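Local coordinates for protein intimin (Escherichia coli O127:H6 str. E2348/69, PDB 6TQD) that probably serves as an outer-membrane adhesin for attachment to host cells, this part being the extended extracellular juncture of its passenger, at residues V146-N151 with A164-S169. Sequence-based numbering, arbitrary orientation.
Sequences VPVSFN and ANTNGS
Phe150 turns its CE1 corner to Ala164, 4.0 Å from that residue's CB, while Val148 O lies over one face of the ring, offset toward the rim; Val174 and Ala188 also touch this side chain. The other flat group is the carboxamide of Asn165. Its OD1 reaches across the strand pair and lies over Pro147, 3.2 Å from Pro147 CA and 3.4 Å from Pro147 CB. With CG beside its own backbone N (chi1 -67°), Asn165 leans across to the proline on the solvent side of the sheet. The backbones pair antiparallel: Val148 and Ala164 form a hydrogen-bonded pair, Val148 N to Ala164 O at 2.8 Å and Ala164 N to Val148 O at 3.1 Å, and Pro147 faces Asn165 as a non-hydrogen-bonded pair. This is the edge of one sheet in a bacterial Ig-like beta-sandwich, where the short strand 163-165 borders 147-154. Val148, on the same face as Ala164, points into the sandwich against Ala134, Val136 and Ala172 of the other sheet. Past the last pair the chain of Thr166 still follows Val146: Thr166 N gives a 2.8 Å bond to Val146 O, approaching from above the carbonyl plane. In return Val146 N donates to Thr166 OG1 at 2.9 Å, nearly straight at 172°. With OG1 between backbone N and carbonyl carbon (chi1 59°), the hydroxyl meets Val146 N, while CG2, anti to the carbonyl carbon, lies 3.8 Å from Val148 CG2. Thr166 OG1 in turn donates to Gln143 O, three residues before Val146.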
loop_
_atom_site.group_PDB
_atom_site.type_symbol
_atom_site.label_atom_id
_atom_site.label_comp_id
_atom_site.label_asym_id
_atom_site.label_seq_id
_atom_site.Cartn_x
_atom_site.Cartn_y
_atom_site.Cartn_z
ATOM N N VAL A 146 -13.372 6.108 8.593
ATOM C CA VAL A 146 -13.430 4.655 8.769
ATOM C C VAL A 146 -13.270 4.330 10.248
ATOM O O VAL A 146 -12.308 4.798 10.871
ATOM C CB VAL A 146 -12.339 3.943 7.951
ATOM C CG1 VAL A 146 -12.393 2.433 8.187
ATOM C CG2 VAL A 146 -12.475 4.272 6.478
ATOM N N PRO A 147 -14.158 3.532 10.849
ATOM C CA PRO A 147 -13.966 3.153 12.261
ATOM C C PRO A 147 -12.796 2.196 12.435
ATOM O O PRO A 147 -12.685 1.193 11.729
ATOM C CB PRO A 147 -15.289 2.473 12.636
ATOM C CG PRO A 147 -16.277 2.935 11.602
ATOM C CD PRO A 147 -15.490 3.147 10.350
ATOM N N VAL A 148 -11.948 2.490 13.413
ATOM C CA VAL A 148 -10.800 1.660 13.759
ATOM C C VAL A 148 -10.996 1.166 15.180
ATOM O O VAL A 148 -11.260 1.965 16.079
ATOM C CB VAL A 148 -9.488 2.448 13.646
ATOM C CG1 VAL A 148 -8.329 1.581 14.026
ATOM C CG2 VAL A 148 -9.303 2.994 12.228
ATOM N N SER A 149 -10.845 -0.140 15.385
ATOM C CA SER A 149 -11.006 -0.769 16.688
ATOM C C SER A 149 -9.639 -0.999 17.311
ATOM O O SER A 149 -8.734 -1.513 16.646
ATOM C CB SER A 149 -11.719 -2.116 16.542
ATOM O OG SER A 149 -13.071 -1.931 16.168
ATOM N N PHE A 150 -9.499 -0.629 18.588
ATOM C CA PHE A 150 -8.245 -0.744 19.318
ATOM C C PHE A 150 -8.379 -1.754 20.454
ATOM O O PHE A 150 -9.405 -1.801 21.140
ATOM C CB PHE A 150 -7.810 0.596 19.922
ATOM C CG PHE A 150 -7.698 1.702 18.912
ATOM C CD1 PHE A 150 -8.571 2.777 18.958
ATOM C CD2 PHE A 150 -6.714 1.683 17.941
ATOM C CE1 PHE A 150 -8.467 3.796 18.046
ATOM C CE2 PHE A 150 -6.614 2.698 17.016
ATOM C CZ PHE A 150 -7.494 3.766 17.076
ATOM N N ASN A 151 -7.339 -2.557 20.654
ATOM C CA ASN A 151 -7.372 -3.597 21.672
ATOM C C ASN A 151 -5.971 -3.859 22.203
ATOM O O ASN A 151 -4.997 -3.814 21.453
ATOM C CB ASN A 151 -7.951 -4.899 21.100
ATOM C CG ASN A 151 -9.429 -4.792 20.791
ATOM O OD1 ASN A 151 -9.822 -4.597 19.639
ATOM N ND2 ASN A 151 -10.256 -4.906 21.822
ATOM N N ALA A 164 -12.225 4.629 17.218
ATOM C CA ALA A 164 -12.262 5.999 16.752
ATOM C C ALA A 164 -12.296 5.961 15.235
ATOM O O ALA A 164 -11.726 5.058 14.625
ATOM C CB ALA A 164 -11.029 6.778 17.213
ATOM N N ASN A 165 -12.923 6.970 14.636
ATOM C CA ASN A 165 -13.025 7.035 13.187
ATOM C C ASN A 165 -11.857 7.829 12.624
ATOM O O ASN A 165 -11.433 8.829 13.209
ATOM C CB ASN A 165 -14.337 7.695 12.765
ATOM C CG ASN A 165 -15.559 6.864 13.113
ATOM O OD1 ASN A 165 -15.450 5.715 13.538
ATOM N ND2 ASN A 165 -16.743 7.440 12.919
ATOM N N THR A 166 -11.350 7.407 11.461
ATOM C CA THR A 166 -10.259 8.144 10.842
ATOM C C THR A 166 -10.714 9.532 10.398
ATOM O O THR A 166 -11.875 9.744 10.039
ATOM C CB THR A 166 -9.701 7.410 9.614
ATOM O OG1 THR A 166 -10.730 7.201 8.627
ATOM C CG2 THR A 166 -9.104 6.062 10.029
ATOM N N ASN A 167 -9.774 10.472 10.402
ATOM C CA ASN A 167 -10.025 11.818 9.903
ATOM C C ASN A 167 -9.850 11.833 8.383
ATOM O O ASN A 167 -9.755 10.786 7.741
ATOM C CB ASN A 167 -9.113 12.814 10.618
ATOM C CG ASN A 167 -7.630 12.563 10.347
ATOM O OD1 ASN A 167 -7.250 11.843 9.428
ATOM N ND2 ASN A 167 -6.779 13.183 11.157
ATOM N N GLY A 168 -9.825 13.033 7.787
ATOM C CA GLY A 168 -9.694 13.165 6.344
ATOM C C GLY A 168 -8.374 12.676 5.785
ATOM O O GLY A 168 -8.273 12.435 4.572
ATOM N N SER A 169 -7.358 12.537 6.631
ATOM C CA SER A 169 -6.056 12.028 6.236
ATOM C C SER A 169 -5.894 10.546 6.551
ATOM O O SER A 169 -4.774 10.024 6.477
ATOM C CB SER A 169 -4.947 12.835 6.910
ATOM O OG SER A 169 -5.041 14.213 6.559
#